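Melanophilin (PDB 2ZET) acts as a Rab effector in melanosome transport, linking melanosome-bound RAB27A to the motor protein MYO5A. Local coordinates at residues L12-A22 and K143-R151; V95-E105 and C111-V119. All coordinates share one frame; numbering follows the deposited sequence.

Contact 1 (L12-A22 and K143-R151); sequences LDLSTLTDEEA and KVIRSLCGR
Two torsions set up this contact: Ser-147 carries OG anti to its own backbone N (chi1 175°), reaching for Leu-12 O, and Arg-151 bends at chi3 (98°) to turn its guanidinium toward the chain ahead of Asp-19. The arrangement joins the two ends of the Rab-binding Slp homology domain: the loop leading into helix 19-60 lies against the end of helix 140-147 and the type I turn, Ser-147 to Gly-150, that follows. Ser-147 OG donates to Leu-12 O at 2.8 Å, meeting it from above the carbonyl plane and not along a lone pair. Beside it, Leu-14 lays its CD1 branch against CD1 of Leu-148, while the CD2 branch of Leu-12 reaches CG2 of Val-144 at 4.2 Å. Lys-143 adds the aliphatic part of its chain, with CE 3.6 Å from Leu-12 CB, and its NZ forms a salt bridge with a sulfate ion, probably from the crystallisation liquor. Leu-148 also packs on Val-25 and Trp-26 of helix 19-60, and Val-144 and Leu-17 touch the chain of another protein, so the joint borders the partner's surface. At the far end, Arg-151 forms a salt bridge with Asp-19, their flat groups turned 86° apart. Arg-151 NH2 also donates to Leu-17 O at 2.7 Å, and Ala-22 CB sits over one guanidinium face, 3.6 Å above its plane.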
loop_
_atom_site.group_PDB
_atom_site.type_symbol
_atom_site.label_atom_id
_atom_site.label_comp_id
_atom_site.label_asym_id
_atom_site.label_seq_id
_atom_site.Cartn_x
_atom_site.Cartn_y
_atom_site.Cartn_z
ATOM N N LEU B 12 13.489 15.003 16.639
ATOM C CA LEU B 12 14.285 14.420 15.539
ATOM C C LEU B 12 15.344 15.477 15.193
ATOM O O LEU B 12 14.998 16.560 14.723
ATOM C CB LEU B 12 13.415 14.205 14.310
ATOM C CG LEU B 12 14.335 13.740 13.187
ATOM C CD1 LEU B 12 14.838 12.307 13.542
ATOM C CD2 LEU B 12 13.579 13.773 11.834
ATOM N N ASP B 13 16.619 15.164 15.410
ATOM C CA ASP B 13 17.711 16.141 15.187
ATOM C C ASP B 13 18.544 15.933 13.915
ATOM O O ASP B 13 19.528 15.153 13.944
ATOM C CB ASP B 13 18.664 16.161 16.428
ATOM C CG ASP B 13 18.508 14.872 17.373
ATOM O OD1 ASP B 13 19.105 14.905 18.533
ATOM O OD2 ASP B 13 17.792 13.860 16.962
ATOM N N LEU B 14 18.198 16.644 12.827
ATOM C CA LEU B 14 18.926 16.484 11.542
ATOM C C LEU B 14 20.233 17.295 11.293
ATOM O O LEU B 14 20.776 17.283 10.148
ATOM C CB LEU B 14 17.972 16.763 10.372
ATOM C CG LEU B 14 16.623 16.009 10.404
ATOM C CD1 LEU B 14 15.800 16.373 9.117
ATOM C CD2 LEU B 14 16.851 14.458 10.538
ATOM N N SER B 15 20.778 17.974 12.313
ATOM C CA SER B 15 21.987 18.778 12.031
ATOM C C SER B 15 23.056 17.870 11.398
ATOM O O SER B 15 23.679 18.252 10.388
ATOM C CB SER B 15 22.548 19.458 13.291
ATOM O OG SER B 15 23.466 18.598 13.961
ATOM N N THR B 16 23.243 16.665 11.962
ATOM C CA THR B 16 24.235 15.727 11.407
ATOM C C THR B 16 24.204 15.682 9.866
ATOM O O THR B 16 25.273 15.640 9.231
ATOM C CB THR B 16 23.999 14.262 11.896
ATOM O OG1 THR B 16 24.022 14.219 13.335
ATOM C CG2 THR B 16 25.095 13.315 11.329
ATOM N N LEU B 17 23.003 15.679 9.259
ATOM C CA LEU B 17 22.933 15.626 7.788
ATOM C C LEU B 17 23.819 16.672 7.080
ATOM O O LEU B 17 23.731 17.872 7.359
ATOM C CB LEU B 17 21.494 15.808 7.289
ATOM C CG LEU B 17 20.490 14.621 7.165
ATOM C CD1 LEU B 17 21.195 13.250 7.377
ATOM C CD2 LEU B 17 19.307 14.798 8.188
ATOM N N THR B 18 24.699 16.216 6.195
ATOM C CA THR B 18 25.522 17.134 5.405
ATOM C C THR B 18 24.473 17.740 4.443
ATOM O O THR B 18 23.374 17.181 4.292
ATOM C CB THR B 18 26.537 16.360 4.512
ATOM O OG1 THR B 18 25.874 15.960 3.279
ATOM C CG2 THR B 18 27.114 15.106 5.276
ATOM N N ASP B 19 24.802 18.825 3.747
ATOM C CA ASP B 19 23.816 19.409 2.829
ATOM C C ASP B 19 23.456 18.616 1.548
ATOM O O ASP B 19 22.260 18.584 1.188
ATOM C CB ASP B 19 24.193 20.866 2.479
ATOM C CG ASP B 19 24.160 21.793 3.726
ATOM O OD1 ASP B 19 23.377 21.472 4.696
ATOM O OD2 ASP B 19 24.906 22.835 3.752
ATOM N N GLU B 20 24.421 17.974 0.854
ATOM C CA GLU B 20 24.015 17.242 -0.393
ATOM C C GLU B 20 22.912 16.271 -0.006
ATOM O O GLU B 20 21.952 16.073 -0.773
ATOM C CB GLU B 20 25.154 16.423 -1.049
ATOM C CG GLU B 20 26.320 17.268 -1.598
ATOM C CD GLU B 20 27.651 16.937 -0.872
ATOM O OE1 GLU B 20 27.556 16.353 0.278
ATOM O OE2 GLU B 20 28.767 17.266 -1.440
ATOM N N GLU B 21 23.062 15.701 1.193
ATOM C CA GLU B 21 22.109 14.757 1.754
ATOM C C GLU B 21 20.805 15.506 2.013
ATOM O O GLU B 21 19.760 15.168 1.460
ATOM C CB GLU B 21 22.636 14.185 3.076
ATOM C CG GLU B 21 24.097 13.750 3.058
ATOM C CD GLU B 21 24.539 13.113 4.374
ATOM O OE1 GLU B 21 24.248 13.678 5.450
ATOM O OE2 GLU B 21 25.186 12.048 4.333
ATOM N N ALA B 22 20.880 16.532 2.854
ATOM C CA ALA B 22 19.711 17.332 3.192
ATOM C C ALA B 22 18.895 17.613 1.946
ATOM O O ALA B 22 17.703 17.320 1.900
ATOM C CB ALA B 22 20.140 18.636 3.831
ATOM N N LYS B 143 6.535 15.590 10.188
ATOM C CA LYS B 143 7.546 15.650 11.242
ATOM C C LYS B 143 8.891 16.036 10.634
ATOM O O LYS B 143 9.501 17.033 11.013
ATOM C CB LYS B 143 7.669 14.294 11.933
ATOM C CG LYS B 143 8.416 14.340 13.254
ATOM C CD LYS B 143 9.537 13.316 13.302
ATOM C CE LYS B 143 10.034 13.153 14.715
ATOM N NZ LYS B 143 8.930 12.674 15.583
ATOM N N VAL B 144 9.338 15.245 9.670
ATOM C CA VAL B 144 10.599 15.495 9.003
ATOM C C VAL B 144 10.695 16.861 8.321
ATOM O O VAL B 144 11.790 17.317 8.036
ATOM C CB VAL B 144 10.887 14.378 7.965
ATOM C CG1 VAL B 144 12.193 14.648 7.229
ATOM C CG2 VAL B 144 10.970 13.043 8.673
ATOM N N ILE B 145 9.574 17.527 8.065
ATOM C CA ILE B 145 9.665 18.832 7.402
ATOM C C ILE B 145 10.066 19.971 8.347
ATOM O O ILE B 145 10.838 20.851 7.967
ATOM C CB ILE B 145 8.337 19.224 6.654
ATOM C CG1 ILE B 145 8.549 20.478 5.800
ATOM C CG2 ILE B 145 7.251 19.573 7.630
ATOM C CD1 ILE B 145 9.640 20.354 4.776
ATOM N N ARG B 146 9.557 19.943 9.574
ATOM C CA ARG B 146 9.855 20.981 10.557
ATOM C C ARG B 146 11.293 20.823 11.046
ATOM O O ARG B 146 11.991 21.802 11.343
ATOM C CB ARG B 146 8.865 20.870 11.721
ATOM C CG ARG B 146 7.408 20.800 11.259
ATOM C CD ARG B 146 6.422 20.680 12.405
ATOM N NE ARG B 146 6.291 21.932 13.136
ATOM C CZ ARG B 146 6.663 22.099 14.402
ATOM N NH1 ARG B 146 7.192 21.087 15.088
ATOM N NH2 ARG B 146 6.505 23.282 14.981
ATOM N N SER B 147 11.715 19.565 11.109
ATOM C CA SER B 147 13.054 19.187 11.537
ATOM C C SER B 147 14.056 19.611 10.480
ATOM O O SER B 147 15.204 19.912 10.781
ATOM C CB SER B 147 13.117 17.665 11.733
ATOM O OG SER B 147 14.428 17.213 12.044
ATOM N N LEU B 148 13.608 19.632 9.235
ATOM C CA LEU B 148 14.469 20.006 8.131
ATOM C C LEU B 148 14.430 21.505 7.998
ATOM O O LEU B 148 15.075 22.085 7.129
ATOM C CB LEU B 148 13.979 19.346 6.846
ATOM C CG LEU B 148 15.037 18.998 5.804
ATOM C CD1 LEU B 148 16.194 18.279 6.474
ATOM C CD2 LEU B 148 14.411 18.125 4.731
ATOM N N CYS B 149 13.647 22.130 8.868
ATOM C CA CYS B 149 13.537 23.579 8.875
ATOM C C CYS B 149 14.669 24.154 9.709
ATOM O O CYS B 149 14.918 25.361 9.669
ATOM C CB CYS B 149 12.186 24.024 9.430
ATOM S SG CYS B 149 10.957 24.276 8.135
ATOM N N GLY B 150 15.348 23.279 10.463
ATOM C CA GLY B 150 16.488 23.688 11.274
ATOM C C GLY B 150 17.670 24.041 10.365
ATOM O O GLY B 150 18.838 23.776 10.681
ATOM N N ARG B 151 17.338 24.642 9.220
ATOM C CA ARG B 151 18.290 25.074 8.203
ATOM C C ARG B 151 17.544 26.128 7.401
ATOM O O ARG B 151 16.401 25.895 7.006
ATOM C CB ARG B 151 18.662 23.914 7.267
ATOM C CG ARG B 151 19.071 22.613 7.963
ATOM C CD ARG B 151 19.185 21.473 6.960
ATOM N NE ARG B 151 20.555 21.221 6.529
ATOM C CZ ARG B 151 21.392 20.396 7.152
ATOM N NH1 ARG B 151 21.007 19.739 8.242
ATOM N NH2 ARG B 151 22.612 20.209 6.671
#

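Contact 2 (V95-E105 and C111-V119). With ZN (zinc ion), chain H; ZN (zinc ion), chain G.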
loop_
_atom_site.group_PDB
_atom_site.type_symbol
_atom_site.label_atom_id
_atom_site.label_comp_id
_atom_site.label_asym_id
_atom_site.label_seq_id
_atom_site.Cartn_x
_atom_site.Cartn_y
_atom_site.Cartn_z
ATOM N N VAL B 95 -29.668 -0.854 -13.666
ATOM C CA VAL B 95 -28.788 -0.018 -14.458
ATOM C C VAL B 95 -28.248 -0.843 -15.618
ATOM O O VAL B 95 -28.267 -2.076 -15.570
ATOM C CB VAL B 95 -27.609 0.483 -13.621
ATOM C CG1 VAL B 95 -28.114 1.208 -12.405
ATOM C CG2 VAL B 95 -26.756 -0.682 -13.199
ATOM N N CYS B 96 -27.757 -0.169 -16.654
ATOM C CA CYS B 96 -27.226 -0.871 -17.809
ATOM C C CYS B 96 -25.856 -1.445 -17.497
ATOM O O CYS B 96 -25.260 -1.126 -16.470
ATOM C CB CYS B 96 -27.150 0.058 -19.036
ATOM S SG CYS B 96 -25.832 1.321 -19.097
ATOM N N LYS B 97 -25.372 -2.305 -18.384
ATOM C CA LYS B 97 -24.065 -2.923 -18.220
ATOM C C LYS B 97 -22.987 -1.856 -18.030
ATOM O O LYS B 97 -22.154 -1.941 -17.126
ATOM C CB LYS B 97 -23.730 -3.776 -19.453
ATOM C CG LYS B 97 -22.351 -4.462 -19.417
ATOM C CD LYS B 97 -22.028 -5.209 -20.719
ATOM C CE LYS B 97 -20.574 -5.680 -20.743
ATOM N NZ LYS B 97 -20.221 -6.377 -22.017
ATOM N N SER B 98 -23.020 -0.843 -18.882
ATOM C CA SER B 98 -22.035 0.229 -18.837
ATOM C C SER B 98 -21.972 0.979 -17.513
ATOM O O SER B 98 -20.932 1.519 -17.159
ATOM C CB SER B 98 -22.316 1.217 -19.965
ATOM O OG SER B 98 -22.747 0.533 -21.135
ATOM N N CYS B 99 -23.078 1.009 -16.784
ATOM C CA CYS B 99 -23.134 1.722 -15.514
ATOM C C CYS B 99 -23.074 0.785 -14.318
ATOM O O CYS B 99 -23.252 1.197 -13.172
ATOM C CB CYS B 99 -24.416 2.557 -15.447
ATOM S SG CYS B 99 -24.617 3.737 -16.800
ATOM N N SER B 100 -22.813 -0.484 -14.593
ATOM C CA SER B 100 -22.743 -1.489 -13.546
ATOM C C SER B 100 -21.331 -2.014 -13.384
ATOM O O SER B 100 -20.489 -1.819 -14.252
ATOM C CB SER B 100 -23.681 -2.644 -13.882
ATOM O OG SER B 100 -23.448 -3.121 -15.195
ATOM N N HIS B 101 -21.088 -2.683 -12.262
ATOM C CA HIS B 101 -19.785 -3.257 -11.957
ATOM C C HIS B 101 -19.964 -4.524 -11.136
ATOM O O HIS B 101 -20.833 -4.583 -10.265
ATOM C CB HIS B 101 -18.938 -2.264 -11.162
ATOM C CG HIS B 101 -18.300 -1.202 -11.999
ATOM N ND1 HIS B 101 -17.455 -1.491 -13.050
ATOM C CD2 HIS B 101 -18.362 0.147 -11.929
ATOM C CE1 HIS B 101 -17.023 -0.366 -13.590
ATOM N NE2 HIS B 101 -17.559 0.643 -12.928
ATOM N N ALA B 102 -19.140 -5.532 -11.414
ATOM C CA ALA B 102 -19.197 -6.804 -10.696
ATOM C C ALA B 102 -18.447 -6.642 -9.386
ATOM O O ALA B 102 -17.243 -6.441 -9.408
ATOM C CB ALA B 102 -18.549 -7.880 -11.523
ATOM N N HIS B 103 -19.119 -6.755 -8.243
ATOM C CA HIS B 103 -18.387 -6.544 -7.004
ATOM C C HIS B 103 -17.639 -7.725 -6.417
ATOM O O HIS B 103 -17.983 -8.875 -6.648
ATOM C CB HIS B 103 -19.277 -5.879 -5.946
ATOM C CG HIS B 103 -19.913 -6.819 -4.973
ATOM N ND1 HIS B 103 -21.158 -7.370 -5.179
ATOM C CD2 HIS B 103 -19.523 -7.220 -3.740
ATOM C CE1 HIS B 103 -21.513 -8.063 -4.114
ATOM N NE2 HIS B 103 -20.538 -7.987 -3.224
ATOM N N PRO B 104 -16.582 -7.429 -5.652
ATOM C CA PRO B 104 -15.634 -8.287 -4.941
ATOM C C PRO B 104 -16.037 -9.671 -4.466
ATOM O O PRO B 104 -15.367 -10.650 -4.789
ATOM C CB PRO B 104 -15.196 -7.406 -3.784
ATOM C CG PRO B 104 -15.100 -6.089 -4.436
ATOM C CD PRO B 104 -16.367 -6.024 -5.262
ATOM N N GLU B 105 -17.111 -9.771 -3.694
ATOM C CA GLU B 105 -17.489 -11.077 -3.170
ATOM C C GLU B 105 -18.981 -11.372 -3.103
ATOM O O GLU B 105 -19.604 -11.180 -2.062
ATOM C CB GLU B 105 -16.859 -11.240 -1.783
ATOM C CG GLU B 105 -15.325 -11.161 -1.800
ATOM C CD GLU B 105 -14.734 -10.366 -0.638
ATOM O OE1 GLU B 105 -14.927 -10.766 0.535
ATOM O OE2 GLU B 105 -14.070 -9.337 -0.903
ATOM N N CYS B 111 -24.080 -0.869 -8.911
ATOM C CA CYS B 111 -24.279 0.286 -9.791
ATOM C C CYS B 111 -23.093 1.236 -9.663
ATOM O O CYS B 111 -22.550 1.395 -8.569
ATOM C CB CYS B 111 -25.586 1.010 -9.449
ATOM S SG CYS B 111 -25.741 1.648 -7.779
ATOM N N ASP B 112 -22.684 1.862 -10.768
ATOM C CA ASP B 112 -21.531 2.769 -10.739
ATOM C C ASP B 112 -21.438 3.679 -9.516
ATOM O O ASP B 112 -20.348 4.054 -9.097
ATOM C CB ASP B 112 -21.441 3.591 -12.030
ATOM C CG ASP B 112 -20.384 3.035 -12.988
ATOM O OD1 ASP B 112 -19.230 2.868 -12.535
ATOM O OD2 ASP B 112 -20.685 2.759 -14.176
ATOM N N PRO B 113 -22.580 4.076 -8.947
ATOM C CA PRO B 113 -22.473 4.924 -7.766
ATOM C C PRO B 113 -22.078 4.063 -6.570
ATOM O O PRO B 113 -21.081 4.330 -5.913
ATOM C CB PRO B 113 -23.875 5.491 -7.629
ATOM C CG PRO B 113 -24.292 5.625 -9.030
ATOM C CD PRO B 113 -23.872 4.300 -9.613
ATOM N N CYS B 114 -22.859 3.019 -6.306
ATOM C CA CYS B 114 -22.583 2.118 -5.187
ATOM C C CYS B 114 -21.149 1.595 -5.211
ATOM O O CYS B 114 -20.568 1.317 -4.159
ATOM C CB CYS B 114 -23.565 0.940 -5.186
ATOM S SG CYS B 114 -25.250 1.313 -4.567
ATOM N N HIS B 115 -20.585 1.463 -6.412
ATOM C CA HIS B 115 -19.213 0.998 -6.569
ATOM C C HIS B 115 -18.249 2.041 -6.026
ATOM O O HIS B 115 -17.376 1.723 -5.235
ATOM C CB HIS B 115 -18.902 0.720 -8.037
ATOM C CG HIS B 115 -17.461 0.401 -8.305
ATOM N ND1 HIS B 115 -16.597 1.296 -8.899
ATOM C CD2 HIS B 115 -16.739 -0.722 -8.073
ATOM C CE1 HIS B 115 -15.406 0.738 -9.024
ATOM N NE2 HIS B 115 -15.466 -0.485 -8.530
ATOM N N LEU B 116 -18.399 3.289 -6.454
ATOM C CA LEU B 116 -17.525 4.358 -5.963
ATOM C C LEU B 116 -17.729 4.481 -4.457
ATOM O O LEU B 116 -16.782 4.637 -3.693
ATOM C CB LEU B 116 -17.867 5.701 -6.631
ATOM C CG LEU B 116 -17.669 5.851 -8.144
ATOM C CD1 LEU B 116 -17.975 7.279 -8.558
ATOM C CD2 LEU B 116 -16.230 5.494 -8.528
ATOM N N ALA B 117 -18.987 4.403 -4.042
ATOM C CA ALA B 117 -19.349 4.505 -2.641
ATOM C C ALA B 117 -18.488 3.580 -1.809
ATOM O O ALA B 117 -18.121 3.915 -0.684
ATOM C CB ALA B 117 -20.819 4.148 -2.459
ATOM N N ARG B 118 -18.167 2.418 -2.371
ATOM C CA ARG B 118 -17.351 1.425 -1.679
ATOM C C ARG B 118 -15.830 1.641 -1.792
ATOM O O ARG B 118 -15.103 1.424 -0.820
ATOM C CB ARG B 118 -17.731 0.029 -2.165
ATOM C CG ARG B 118 -16.991 -1.072 -1.457
ATOM C CD ARG B 118 -17.544 -2.433 -1.818
ATOM N NE ARG B 118 -16.621 -3.486 -1.410
ATOM C CZ ARG B 118 -17.004 -4.635 -0.865
ATOM N NH1 ARG B 118 -18.298 -4.867 -0.666
ATOM N NH2 ARG B 118 -16.098 -5.545 -0.521
ATOM N N VAL B 119 -15.345 2.054 -2.960
ATOM C CA VAL B 119 -13.922 2.316 -3.136
ATOM C C VAL B 119 -13.538 3.398 -2.130
ATOM O O VAL B 119 -12.465 3.359 -1.520
ATOM C CB VAL B 119 -13.620 2.811 -4.576
ATOM C CG1 VAL B 119 -12.211 3.403 -4.677
ATOM C CG2 VAL B 119 -13.750 1.655 -5.544
HETATM ZN ZN ZN H . -26.810 3.279 -17.807
HETATM ZN ZN ZN G . -26.934 0.489 -6.053
#
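The imidazole of His-115 is covered on both faces: His-101 CD2 lies 3.6 Å above one, offset toward the rim, and Val-119 CG2, a helical turn further on, sits over the opposite one. His-101 in turn has His-115 CE1 over a face and Asp-112 OD1 at its edge, 2.8 Å from NE2, with the carboxylate plane turned 89° to the ring. The two histidine rings lean together at 40°, centroids 4.4 Å apart. Further along, Pro-104 CG covers one face of the Arg-118 guanidinium, which the straight aliphatic chain of Arg-118 carries out from the helix. The contact sits at the end of the FYVE-type zinc finger, where strand 100-101 runs beside the start of helix 112-124. Ser-100 and Cys-111 form an antiparallel, non-hydrogen-bonded pair, and Asp-112 N donates to Cys-99 O at 2.6 Å. Each segment feeds a different zinc: Cys-96 and Cys-99 bind one, completed by Cys-71 and Cys-74, while Cys-111 and Cys-114 bind the other with Cys-88 and Cys-91. The backbone bond from Asp-112 to Cys-99 therefore ties a ligand of one zinc directly to the residue following a ligand of the other. Cys-111 also serves as N-cap, its zinc-bound SG accepting from Cys-114 N at 3.5 Å, a bond that probably eases the negative charge on the thiolate.

How the contacts relate
From the N terminus, the chain enters contact 1 with residues 12-22, then runs away along helix 19-60 to the zinc-binding region. There contact 2 closes a short loop, with only five residues separating 95-105 from 111-119, and ties the Cys-96/Cys-99 zinc site to the other zinc site, whose ligands Cys-111 and Cys-114 lie at the start of helix 112-124. That helix and helix 126-133 carry the chain back, and residues 143-151 then close contact 1 over 120 intervening residues. Contact 2 is thus nested inside contact 1. The two lie on opposite sides of the chain's centre, their own centres 46 Å apart and nearest atoms about 25 Å apart, at separate places along an elongated, mainly helical domain.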